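Local coordinates for fructokinase (Xylella fastidiosa Temecula1, PDB 3LJS), which probably phosphorylates fructose at the expense of ATP, as a member of the PfkB family of carbohydrate kinases, at residues 52-56 against 72-78; 12-16 against 64-68; 4-8 against 273-277; 130-134 against 269-273; 249-253 against 325-329. All blocks are in the same frame, centred on the assembly; numbering follows the deposited sequence.

Contact 1: 52-56 against 72-78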
# COMPACT_ATOMS: atom_id res chain seq x y z
N ALA B 52 1.91 -8.99 -31.52
CA ALA B 52 1.15 -7.76 -31.37
C ALA B 52 0.29 -7.95 -30.13
O ALA B 52 -0.54 -8.86 -30.08
CB ALA B 52 0.26 -7.52 -32.60
N VAL B 53 0.48 -7.11 -29.12
CA VAL B 53 -0.27 -7.27 -27.88
C VAL B 53 -0.60 -5.93 -27.24
O VAL B 53 0.18 -4.98 -27.29
CB VAL B 53 0.50 -8.15 -26.87
CG1 VAL B 53 1.84 -7.50 -26.53
CG2 VAL B 53 -0.33 -8.34 -25.61
N GLN B 54 -1.78 -5.88 -26.63
CA GLN B 54 -2.24 -4.68 -25.96
C GLN B 54 -2.71 -5.06 -24.56
O GLN B 54 -3.25 -6.15 -24.36
CB GLN B 54 -3.40 -4.09 -26.78
CG GLN B 54 -4.12 -2.92 -26.15
CD GLN B 54 -5.25 -2.40 -27.03
OE1 GLN B 54 -5.70 -3.09 -27.95
NE2 GLN B 54 -5.72 -1.20 -26.74
N PHE B 55 -2.46 -4.19 -23.59
CA PHE B 55 -2.93 -4.44 -22.24
C PHE B 55 -4.09 -3.48 -22.02
O PHE B 55 -3.93 -2.27 -22.20
CB PHE B 55 -1.87 -4.17 -21.18
CG PHE B 55 -2.38 -4.34 -19.77
CD1 PHE B 55 -2.52 -5.60 -19.20
CD2 PHE B 55 -2.79 -3.23 -19.04
CE1 PHE B 55 -3.06 -5.76 -17.92
CE2 PHE B 55 -3.34 -3.37 -17.76
CZ PHE B 55 -3.47 -4.65 -17.20
N VAL B 56 -5.24 -4.02 -21.63
CA VAL B 56 -6.42 -3.21 -21.39
C VAL B 56 -6.77 -3.29 -19.90
O VAL B 56 -7.00 -4.36 -19.35
CB VAL B 56 -7.62 -3.70 -22.24
CG1 VAL B 56 -8.89 -2.94 -21.86
CG2 VAL B 56 -7.30 -3.49 -23.72
N PHE B 72 5.22 -1.02 -19.67
CA PHE B 72 4.50 -1.59 -20.81
C PHE B 72 5.04 -1.02 -22.12
O PHE B 72 5.29 -1.75 -23.07
CB PHE B 72 2.99 -1.29 -20.71
CG PHE B 72 2.24 -2.19 -19.77
CD1 PHE B 72 2.39 -3.58 -19.84
CD2 PHE B 72 1.34 -1.66 -18.85
CE1 PHE B 72 1.65 -4.43 -18.99
CE2 PHE B 72 0.59 -2.50 -17.99
CZ PHE B 72 0.75 -3.88 -18.07
N ALA B 73 5.21 0.30 -22.16
CA ALA B 73 5.72 0.97 -23.35
C ALA B 73 7.10 0.44 -23.73
O ALA B 73 7.36 0.13 -24.90
CB ALA B 73 5.77 2.48 -23.13
N GLU B 74 7.99 0.34 -22.75
CA GLU B 74 9.35 -0.14 -22.99
C GLU B 74 9.38 -1.58 -23.49
O GLU B 74 10.29 -1.97 -24.23
CB GLU B 74 10.19 -0.05 -21.71
CG GLU B 74 10.10 1.30 -21.01
CD GLU B 74 10.93 1.35 -19.73
OE1 GLU B 74 10.94 0.35 -18.97
OE2 GLU B 74 11.54 2.41 -19.47
N ALA B 75 8.39 -2.38 -23.10
CA ALA B 75 8.35 -3.78 -23.51
C ALA B 75 7.73 -3.98 -24.89
O ALA B 75 7.81 -5.06 -25.46
CB ALA B 75 7.58 -4.60 -22.49
N GLY B 76 7.12 -2.93 -25.42
CA GLY B 76 6.50 -3.06 -26.73
C GLY B 76 5.02 -3.39 -26.65
O GLY B 76 4.41 -3.74 -27.66
N VAL B 77 4.45 -3.30 -25.46
CA VAL B 77 3.02 -3.56 -25.28
C VAL B 77 2.26 -2.29 -25.66
O VAL B 77 2.60 -1.20 -25.20
CB VAL B 77 2.68 -3.91 -23.80
CG1 VAL B 77 1.16 -4.02 -23.61
CG2 VAL B 77 3.37 -5.21 -23.41
N VAL B 78 1.25 -2.41 -26.52
CA VAL B 78 0.47 -1.24 -26.93
C VAL B 78 -0.30 -0.72 -25.72
O VAL B 78 -0.96 -1.50 -25.01
CB VAL B 78 -0.50 -1.58 -28.08
CG1 VAL B 78 -1.46 -0.42 -28.33
CG2 VAL B 78 0.28 -1.89 -29.35
O HOH W 1 2.71 -5.16 -29.41
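With its CG swung anti to the backbone N (chi1 176°), F55 lays its ring face over that of F72, whose CG stands beside its own backbone N (chi1 -80°), which carries its ring off the helix toward the strand. The two rings form an offset stack, planes 20° apart and centroids 4.7 Å from each other. F72 CZ sits over one face of the F55 ring, displaced toward the rim, 3.6 Å from F55 CG. The exchange is mutual: F55 CB rides over a face of the F72 ring in a CH-pi contact. Beside the stack, V77 CG1 packs against F55 CB at 3.9 Å, while its CG2 turns to V53 CG1.

The backbones meet in a single bridge between Q54 and V78. V78 N gives a short, nearly straight bond to V53 O (2.9 Å), arriving in the carbonyl plane. F55 N makes a weak bond of 3.4 Å to V78 O, and the CA of Q54 makes a CA-H...O contact with that same oxygen. Water 1 adds a third link, accepting from V53 N and donating to G76 O. G76, at positive phi, ends the helix in a Schellman motif; F72 O takes the bond from V77 N. A47 of helix 38-49 touches both V53 and V77, and I82 of strand 82-85 touches the side chains of F55 and F72. Strand 53-60, helix 63-75 and strand 82-85 make up a beta-alpha-beta unit, and here the chain leaves its helix to rejoin the central sheet, as in the Rossmann-like core of ribokinase-family enzymes.

Contact 2: 12-16 against 64-68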
# COMPACT_ATOMS: atom_id res chain seq x y z
N GLU B 12 -5.80 -6.74 -14.23
CA GLU B 12 -4.97 -5.97 -13.33
C GLU B 12 -3.48 -6.01 -13.63
O GLU B 12 -2.93 -7.03 -14.04
CB GLU B 12 -5.20 -6.43 -11.88
CG GLU B 12 -4.42 -7.67 -11.45
CD GLU B 12 -4.92 -8.97 -12.07
OE1 GLU B 12 -5.86 -8.93 -12.90
OE2 GLU B 12 -4.36 -10.04 -11.72
N ALA B 13 -2.88 -4.85 -13.43
CA ALA B 13 -1.45 -4.64 -13.56
C ALA B 13 -1.22 -4.00 -12.19
O ALA B 13 -1.95 -3.08 -11.80
CB ALA B 13 -1.14 -3.64 -14.68
N LEU B 14 -0.26 -4.50 -11.44
CA LEU B 14 0.00 -3.95 -10.11
C LEU B 14 1.48 -4.05 -9.78
O LEU B 14 2.26 -4.57 -10.57
CB LEU B 14 -0.83 -4.69 -9.06
CG LEU B 14 -0.84 -6.23 -9.12
CD1 LEU B 14 0.53 -6.79 -8.76
CD2 LEU B 14 -1.89 -6.75 -8.16
N ILE B 15 1.84 -3.57 -8.60
CA ILE B 15 3.23 -3.60 -8.15
C ILE B 15 3.48 -4.73 -7.16
O ILE B 15 2.77 -4.85 -6.16
CB ILE B 15 3.64 -2.27 -7.47
CG1 ILE B 15 3.47 -1.10 -8.44
CG2 ILE B 15 5.07 -2.36 -6.96
CD1 ILE B 15 4.35 -1.19 -9.66
N ASP B 16 4.46 -5.57 -7.46
CA ASP B 16 4.83 -6.64 -6.55
C ASP B 16 5.98 -6.03 -5.75
O ASP B 16 7.00 -5.65 -6.32
CB ASP B 16 5.35 -7.88 -7.29
CG ASP B 16 4.26 -8.65 -8.02
OD1 ASP B 16 3.15 -8.81 -7.46
OD2 ASP B 16 4.51 -9.11 -9.15
N PHE B 64 3.34 4.64 -9.07
CA PHE B 64 3.35 3.24 -9.46
C PHE B 64 2.63 3.02 -10.78
O PHE B 64 3.04 2.18 -11.59
CB PHE B 64 2.74 2.39 -8.35
CG PHE B 64 3.53 2.41 -7.08
CD1 PHE B 64 4.88 2.04 -7.09
CD2 PHE B 64 2.95 2.79 -5.88
CE1 PHE B 64 5.64 2.07 -5.93
CE2 PHE B 64 3.70 2.82 -4.71
CZ PHE B 64 5.04 2.45 -4.73
N GLY B 65 1.56 3.78 -11.00
CA GLY B 65 0.83 3.66 -12.24
C GLY B 65 1.72 4.11 -13.38
O GLY B 65 1.73 3.49 -14.45
N ASP B 66 2.47 5.19 -13.17
CA ASP B 66 3.38 5.70 -14.19
C ASP B 66 4.44 4.65 -14.48
O ASP B 66 4.84 4.47 -15.63
CB ASP B 66 4.06 6.99 -13.73
CG ASP B 66 3.09 8.13 -13.52
OD1 ASP B 66 2.01 8.13 -14.16
OD2 ASP B 66 3.41 9.05 -12.73
N PHE B 67 4.89 3.96 -13.44
CA PHE B 67 5.90 2.92 -13.58
C PHE B 67 5.40 1.78 -14.45
O PHE B 67 6.12 1.27 -15.32
CB PHE B 67 6.29 2.36 -12.22
CG PHE B 67 7.21 1.17 -12.29
CD1 PHE B 67 8.51 1.30 -12.75
CD2 PHE B 67 6.77 -0.09 -11.88
CE1 PHE B 67 9.37 0.20 -12.80
CE2 PHE B 67 7.61 -1.19 -11.92
CZ PHE B 67 8.92 -1.05 -12.38
N LEU B 68 4.16 1.37 -14.21
CA LEU B 68 3.56 0.29 -14.98
C LEU B 68 3.34 0.72 -16.43
O LEU B 68 3.62 -0.04 -17.35
CB LEU B 68 2.23 -0.13 -14.34
CG LEU B 68 2.39 -0.81 -12.97
CD1 LEU B 68 1.03 -1.02 -12.33
CD2 LEU B 68 3.11 -2.14 -13.15
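I15 is the bump here, and the hollow it fills is lined by three side chains of the helix: F64, F67 and L68. Its CG1 presses on F64 CB at 3.6 Å, the two side chains crossing at about a right angle. The terminal CD1 goes deeper, meeting F67 CD2 at 3.5 Å near the plane of that ring, at its edge, and touching L68 CD2 at 3.8 Å. CG1 lies beside the backbone N of I15 and chi2 is bent to -62°, which curls CD1 in between F67 and L68.

The strand 14-16 runs almost square to the helix, at 94°, with the axes 8.6 Å apart. Strand 14-19 belongs to the four-stranded sheet that projects from the large domain, the lid of PfkB kinases, so the contact seats the root of that lid on helix 63-75 of the main domain. Nearer A13, L68 projects in turn toward the strand: its CD1 rests 3.7 Å from A13 O and also faces A13 CB, while CD2 lies 3.6 Å from L14 O. F55 and L59 of strand 53-60 close in on A13. Beyond I15, the F64 ring packs edge-to-face with F94 of the second subunit and also touches Y108 of that subunit.

Contact 3: 4-8 against 273-277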
# COMPACT_ATOMS: atom_id res chain seq x y z
N LYS B 4 -5.90 -8.60 -37.80
CA LYS B 4 -6.60 -9.04 -36.59
C LYS B 4 -5.72 -10.13 -35.99
O LYS B 4 -6.01 -11.31 -36.09
CB LYS B 4 -7.99 -9.59 -36.99
CG LYS B 4 -9.02 -9.71 -35.85
CD LYS B 4 -10.44 -10.07 -36.35
CE LYS B 4 -11.41 -10.28 -35.18
NZ LYS B 4 -11.54 -9.12 -34.25
N LYS B 5 -4.61 -9.71 -35.39
CA LYS B 5 -3.66 -10.65 -34.80
C LYS B 5 -3.25 -10.20 -33.40
O LYS B 5 -2.39 -10.80 -32.77
CB LYS B 5 -2.39 -10.73 -35.66
CG LYS B 5 -2.63 -11.03 -37.15
CD LYS B 5 -3.13 -12.45 -37.36
CE LYS B 5 -1.99 -13.41 -37.70
NZ LYS B 5 -2.48 -14.80 -37.94
N THR B 6 -3.88 -9.13 -32.91
CA THR B 6 -3.54 -8.58 -31.60
C THR B 6 -4.08 -9.41 -30.45
O THR B 6 -5.22 -9.88 -30.50
CB THR B 6 -4.05 -7.13 -31.47
OG1 THR B 6 -3.52 -6.34 -32.54
CG2 THR B 6 -3.61 -6.52 -30.13
N ILE B 7 -3.25 -9.61 -29.44
CA ILE B 7 -3.64 -10.34 -28.25
C ILE B 7 -3.99 -9.27 -27.24
O ILE B 7 -3.18 -8.41 -26.90
CB ILE B 7 -2.49 -11.21 -27.72
CG1 ILE B 7 -2.18 -12.30 -28.76
CG2 ILE B 7 -2.87 -11.84 -26.37
CD1 ILE B 7 -0.94 -13.10 -28.45
N LEU B 8 -5.23 -9.31 -26.77
CA LEU B 8 -5.72 -8.34 -25.82
C LEU B 8 -5.73 -8.96 -24.42
O LEU B 8 -6.47 -9.91 -24.16
CB LEU B 8 -7.10 -7.90 -26.29
CG LEU B 8 -8.14 -7.19 -25.44
CD1 LEU B 8 -7.50 -6.44 -24.31
CD2 LEU B 8 -8.95 -6.27 -26.35
N ALA B 273 -1.74 -16.72 -32.17
CA ALA B 273 -1.87 -15.54 -33.00
C ALA B 273 -1.01 -15.61 -34.26
O ALA B 273 -1.39 -15.08 -35.30
CB ALA B 273 -1.52 -14.29 -32.20
N GLN B 274 0.14 -16.26 -34.16
CA GLN B 274 1.03 -16.40 -35.31
C GLN B 274 0.49 -17.42 -36.32
O GLN B 274 0.53 -17.20 -37.53
CB GLN B 274 2.43 -16.86 -34.87
CG GLN B 274 3.25 -15.84 -34.08
CD GLN B 274 3.63 -14.61 -34.91
OE1 GLN B 274 4.11 -14.73 -36.03
NE2 GLN B 274 3.43 -13.43 -34.34
N GLN B 275 -0.03 -18.53 -35.82
CA GLN B 275 -0.53 -19.61 -36.67
C GLN B 275 -1.98 -19.58 -37.14
O GLN B 275 -2.29 -20.11 -38.20
CB GLN B 275 -0.25 -20.95 -35.98
CG GLN B 275 1.21 -21.14 -35.59
CD GLN B 275 1.47 -22.49 -34.96
OE1 GLN B 275 0.75 -22.92 -34.06
NE2 GLN B 275 2.51 -23.17 -35.43
N PHE B 276 -2.88 -18.98 -36.36
CA PHE B 276 -4.29 -18.94 -36.75
C PHE B 276 -4.65 -17.78 -37.67
O PHE B 276 -4.26 -16.64 -37.42
CB PHE B 276 -5.19 -18.86 -35.51
CG PHE B 276 -5.01 -20.00 -34.53
CD1 PHE B 276 -4.40 -21.19 -34.92
CD2 PHE B 276 -5.51 -19.89 -33.23
CE1 PHE B 276 -4.29 -22.25 -34.02
CE2 PHE B 276 -5.40 -20.95 -32.33
CZ PHE B 276 -4.79 -22.13 -32.72
N ASP B 277 -5.39 -18.06 -38.74
CA ASP B 277 -5.81 -16.99 -39.66
C ASP B 277 -6.94 -16.24 -38.97
O ASP B 277 -7.08 -15.03 -39.13
CB ASP B 277 -6.37 -17.55 -40.98
CG ASP B 277 -5.33 -18.29 -41.79
OD1 ASP B 277 -4.15 -17.87 -41.79
OD2 ASP B 277 -5.70 -19.29 -42.44
O HOH W 2 -8.26 -12.77 -37.47
O HOH W 3 -2.10 -16.54 -40.19
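The chain at K5 enters strand 6-10 past the end of helix 262-275, with the CA atoms of K5 and A273 5.5 Å apart and F276 the first residue to leave the helical conformation. In this Rossmann-like alpha/beta domain the contact ties the start of a central strand to the C-terminal end of a helix packed on the sheet. K5 does most of the work. Its chain bends at chi2 and again at chi3 (-95°), bringing the amine to the end of the helix, where NZ bonds to F276 O at 2.6 Å, tilted 34° from the carbonyl plane, and more weakly to A273 O at 2.9 Å. A positive charge beside these carbonyls would be expected to suit the partial negative charge of a helix C-terminus. Further in, I7 CD1 and CG1 both pack on the methyl of A273, CD1 at 4.0 Å from CB, and I132 of the adjoining strand touches I7 as well. Two waters bridge the segments as well: water 2 donates to K4 O and to D277 O. Water 3 accepts from K5 NZ and donates to D277 OD1, 2.9 Å from each, linking the ammonium to a carboxylate oxygen that lies 5.2 Å from NZ.

Contact 4: 130-134 against 269-273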
# COMPACT_ATOMS: atom_id res chain seq x y z
N ALA B 130 -8.44 -7.41 -32.36
CA ALA B 130 -8.10 -8.55 -31.50
C ALA B 130 -8.44 -9.93 -32.05
O ALA B 130 -9.52 -10.17 -32.58
CB ALA B 130 -8.76 -8.38 -30.14
N LEU B 131 -7.48 -10.84 -31.92
CA LEU B 131 -7.67 -12.22 -32.34
C LEU B 131 -7.85 -13.05 -31.06
O LEU B 131 -8.45 -14.13 -31.09
CB LEU B 131 -6.46 -12.72 -33.12
CG LEU B 131 -6.45 -14.21 -33.49
CD1 LEU B 131 -7.73 -14.57 -34.24
CD2 LEU B 131 -5.22 -14.51 -34.34
N ILE B 132 -7.34 -12.52 -29.95
CA ILE B 132 -7.43 -13.19 -28.65
C ILE B 132 -7.71 -12.19 -27.53
O ILE B 132 -7.20 -11.07 -27.55
CB ILE B 132 -6.10 -13.92 -28.31
CG1 ILE B 132 -5.76 -14.93 -29.42
CG2 ILE B 132 -6.21 -14.65 -26.96
CD1 ILE B 132 -4.45 -15.65 -29.21
N PHE B 133 -8.54 -12.59 -26.57
CA PHE B 133 -8.87 -11.77 -25.40
C PHE B 133 -8.53 -12.66 -24.21
O PHE B 133 -9.13 -13.72 -24.03
CB PHE B 133 -10.37 -11.43 -25.38
CG PHE B 133 -10.80 -10.60 -24.18
CD1 PHE B 133 -10.81 -9.21 -24.24
CD2 PHE B 133 -11.23 -11.22 -23.01
CE1 PHE B 133 -11.23 -8.45 -23.15
CE2 PHE B 133 -11.66 -10.47 -21.91
CZ PHE B 133 -11.66 -9.08 -21.98
N HIS B 134 -7.56 -12.24 -23.40
CA HIS B 134 -7.16 -13.05 -22.25
C HIS B 134 -7.49 -12.37 -20.93
O HIS B 134 -7.22 -11.19 -20.75
CB HIS B 134 -5.66 -13.35 -22.30
CG HIS B 134 -5.19 -14.22 -21.17
ND1 HIS B 134 -4.54 -13.73 -20.06
CD2 HIS B 134 -5.34 -15.55 -20.96
CE1 HIS B 134 -4.31 -14.71 -19.21
NE2 HIS B 134 -4.79 -15.83 -19.73
N LEU B 269 -0.47 -18.19 -26.31
CA LEU B 269 -1.28 -17.23 -27.06
C LEU B 269 -0.47 -16.62 -28.21
O LEU B 269 -1.00 -16.38 -29.29
CB LEU B 269 -1.81 -16.14 -26.13
CG LEU B 269 -2.68 -16.66 -24.96
CD1 LEU B 269 -3.24 -15.48 -24.17
CD2 LEU B 269 -3.82 -17.52 -25.50
N TYR B 270 0.81 -16.37 -27.97
CA TYR B 270 1.68 -15.82 -29.01
C TYR B 270 1.65 -16.74 -30.23
O TYR B 270 1.50 -16.28 -31.36
CB TYR B 270 3.13 -15.70 -28.51
CG TYR B 270 4.13 -15.52 -29.64
CD1 TYR B 270 4.33 -14.28 -30.24
CD2 TYR B 270 4.82 -16.62 -30.15
CE1 TYR B 270 5.20 -14.14 -31.34
CE2 TYR B 270 5.68 -16.49 -31.23
CZ TYR B 270 5.87 -15.25 -31.83
OH TYR B 270 6.71 -15.16 -32.92
N THR B 271 1.81 -18.04 -29.99
CA THR B 271 1.82 -19.01 -31.08
C THR B 271 0.48 -19.08 -31.79
O THR B 271 0.43 -19.17 -33.02
CB THR B 271 2.23 -20.41 -30.59
OG1 THR B 271 3.49 -20.34 -29.91
CG2 THR B 271 2.38 -21.36 -31.76
N PHE B 272 -0.61 -19.04 -31.03
CA PHE B 272 -1.96 -19.07 -31.59
C PHE B 272 -2.12 -17.92 -32.60
O PHE B 272 -2.58 -18.12 -33.72
CB PHE B 272 -3.03 -18.87 -30.51
CG PHE B 272 -3.28 -20.07 -29.64
CD1 PHE B 272 -2.69 -21.30 -29.90
CD2 PHE B 272 -4.14 -19.96 -28.54
CE1 PHE B 272 -2.95 -22.41 -29.08
CE2 PHE B 272 -4.40 -21.06 -27.72
CZ PHE B 272 -3.80 -22.28 -27.99
N ALA B 273 -1.74 -16.72 -32.17
CA ALA B 273 -1.87 -15.54 -33.00
C ALA B 273 -1.01 -15.61 -34.26
O ALA B 273 -1.39 -15.08 -35.30
CB ALA B 273 -1.52 -14.29 -32.20
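I132 and L269 meet at the middle of this buried interface, their side chains slanting across one another with I132 CG2 4.0 Å from L269 CD2. The other branch of I132 goes further: CG1 stands beside the backbone N (chi1 -57°) and the chain beyond is extended, which lets CD1 reach the helix backbone, 3.5 Å from L269 O. There it also touches F272 CB at 3.8 Å, approaching the F272 ring at its edge. L269 also reaches H134. Its CD1 packs against H134 CB at 3.7 Å and touches CG and CD2 of the imidazole, the two side chains crossing at about a right angle. At the far end L131, CG anti to the backbone N (chi1 173°), puts CD2 3.8 Å from A273 CA. No hydrogen bond joins the segments; the contact is van der Waals, largely between apolar side chains.

In the next shell, I7 of strand 6-10 also touches L269. The F272 ring meets those of F276 and F285, the latter edge-to-face. S164 touches both H134 and L269, and the side chain of H134 lies about 7 Å from that of K195, a residue of the ATP site. The helix 269-273 runs nearly antiparallel to strand 132-134, at 166°, with the axes 10.3 Å apart. Helix 262-275 thus lies on one face of the central sheet over strands 6-10 and 130-136, with helix 289-305 against its T271 and F272, while F133 points to the other face and helix 143-158.

Contact 5: 249-253 against 325-329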
# COMPACT_ATOMS: atom_id res chain seq x y z
N THR B 249 7.79 -31.01 -21.43
CA THR B 249 8.34 -30.07 -20.45
C THR B 249 9.83 -29.84 -20.65
O THR B 249 10.48 -30.53 -21.45
CB THR B 249 8.10 -30.56 -19.00
OG1 THR B 249 7.13 -31.61 -19.00
CG2 THR B 249 7.59 -29.42 -18.14
N PHE B 250 10.39 -28.88 -19.92
CA PHE B 250 11.81 -28.56 -20.01
C PHE B 250 12.46 -28.42 -18.63
O PHE B 250 11.83 -27.98 -17.67
CB PHE B 250 12.00 -27.27 -20.81
CG PHE B 250 11.68 -27.42 -22.27
CD1 PHE B 250 12.63 -27.93 -23.15
CD2 PHE B 250 10.42 -27.08 -22.75
CE1 PHE B 250 12.32 -28.10 -24.50
CE2 PHE B 250 10.10 -27.25 -24.10
CZ PHE B 250 11.05 -27.76 -24.98
N ARG B 251 13.73 -28.82 -18.55
CA ARG B 251 14.51 -28.75 -17.32
C ARG B 251 15.62 -27.70 -17.47
O ARG B 251 16.65 -27.97 -18.07
CB ARG B 251 15.10 -30.14 -17.01
CG ARG B 251 15.76 -30.86 -18.19
CD ARG B 251 17.27 -30.59 -18.27
NE ARG B 251 17.88 -31.04 -19.52
CZ ARG B 251 18.13 -32.31 -19.83
NH1 ARG B 251 17.83 -33.28 -18.98
NH2 ARG B 251 18.69 -32.61 -21.00
N VAL B 252 15.40 -26.51 -16.92
CA VAL B 252 16.40 -25.45 -17.03
C VAL B 252 16.79 -24.79 -15.70
O VAL B 252 17.25 -23.65 -15.67
CB VAL B 252 15.92 -24.36 -18.03
CG1 VAL B 252 17.02 -23.33 -18.28
CG2 VAL B 252 15.53 -25.01 -19.35
N GLN B 253 16.61 -25.50 -14.59
CA GLN B 253 16.96 -24.97 -13.27
C GLN B 253 16.13 -23.75 -12.89
O GLN B 253 16.03 -22.79 -13.66
CB GLN B 253 18.45 -24.61 -13.25
CG GLN B 253 18.91 -23.81 -12.03
CD GLN B 253 18.92 -24.63 -10.75
OE1 GLN B 253 17.88 -25.11 -10.29
NE2 GLN B 253 20.10 -24.79 -10.16
N LEU B 325 16.27 -23.19 -27.36
CA LEU B 325 16.08 -24.19 -26.31
C LEU B 325 15.40 -25.43 -26.87
O LEU B 325 15.81 -26.56 -26.60
CB LEU B 325 15.23 -23.63 -25.16
CG LEU B 325 14.79 -24.67 -24.12
CD1 LEU B 325 16.01 -25.34 -23.50
CD2 LEU B 325 13.93 -24.01 -23.05
N ILE B 326 14.35 -25.21 -27.67
CA ILE B 326 13.62 -26.32 -28.27
C ILE B 326 14.52 -27.10 -29.23
O ILE B 326 14.49 -28.33 -29.27
CB ILE B 326 12.39 -25.82 -29.03
CG1 ILE B 326 11.43 -25.12 -28.06
CG2 ILE B 326 11.70 -26.98 -29.73
CD1 ILE B 326 10.28 -24.40 -28.75
N GLN B 327 15.30 -26.36 -30.01
CA GLN B 327 16.22 -26.97 -30.98
C GLN B 327 17.28 -27.80 -30.25
O GLN B 327 17.53 -28.95 -30.60
CB GLN B 327 16.88 -25.87 -31.82
CG GLN B 327 17.96 -26.35 -32.79
CD GLN B 327 17.43 -27.31 -33.85
OE1 GLN B 327 16.27 -27.24 -34.25
NE2 GLN B 327 18.29 -28.20 -34.32
N GLU B 328 17.89 -27.21 -29.22
CA GLU B 328 18.92 -27.88 -28.44
C GLU B 328 18.39 -29.10 -27.70
O GLU B 328 18.88 -30.21 -27.89
CB GLU B 328 19.53 -26.92 -27.41
CG GLU B 328 20.37 -25.83 -28.03
CD GLU B 328 21.42 -26.39 -28.96
OE1 GLU B 328 22.30 -27.14 -28.48
OE2 GLU B 328 21.36 -26.10 -30.17
N GLN B 329 17.40 -28.87 -26.85
CA GLN B 329 16.79 -29.93 -26.07
C GLN B 329 15.99 -30.80 -27.03
O GLN B 329 14.82 -31.10 -26.78
CB GLN B 329 15.86 -29.34 -25.00
CG GLN B 329 15.67 -30.21 -23.77
CD GLN B 329 16.42 -29.67 -22.55
OE1 GLN B 329 17.64 -29.53 -22.57
NE2 GLN B 329 15.68 -29.36 -21.49
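F250 and L325 carry the apolar part of the contact. The two side chains point past each other, with L325 CD2 over one face of the F250 ring. L325 CG lies 4.0 Å from F250 CD1. The far end of the ring, CZ, meets I326 CG1 at 4.1 Å. At the ring edge, in its plane, Q329 CB comes within 3.8 Å of F250 CE1; the amide of Q329 then runs on beside the ring, the two planes 27° apart. V252 adds a lighter touch, CG2 to L325 CD2 at 4.2 Å.

The polar contacts are few and loose. R251 starts with CG wedged between its backbone N and carbonyl carbon (chi1 46°) and bends again at chi2, which carries the guanidinium over to Q329. There NE gives a weak bond to Q329 OE1, 3.4 Å long and well off straight. The guanidinium and amide planes stand 80° apart, so the groups meet crosswise and do not pair flat. Q329 NE2 lies equally far from R251 NE, and as both are donors no bond joins that pair.

Within the helix, Q329 N bonds to L325 O at 2.8 Å, closing its last turn before Q329 leaves the helical conformation. F250 also packs on R297, A301 and A304 of helix 289-305, and L325 reaches L305 there. The arrangement is surface packing in a PfkB-type alpha/beta fold, where the C-terminal helix 319-328 and the loop between strand 244-246 and helix 262-275 are joined through an aromatic side chain.

Overall arrangement
Contacts 1, 3 and 4 all reach the central nine-stranded sheet, on the neighbouring strands 53-60, 6-10 and 130-136. Contacts 3 and 4 share A273 and helix 262-275, their centres about 5 Å apart; contact 1 lies about 15 Å from contact 3. Contact 2 also uses helix 63-75 and touches contact 1, F55 against A13, but leads out to the four-stranded sheet and the second subunit. Along the chain, contacts 1 and 2 interlock, and contact 4 opens after both close. Helix 262-275, late in the chain, thus covers strands from its beginning and middle. Contact 5, about 24 to 32 Å from the others between centres, joins the C-terminal helix to the loop after strand 244-246, at the surface.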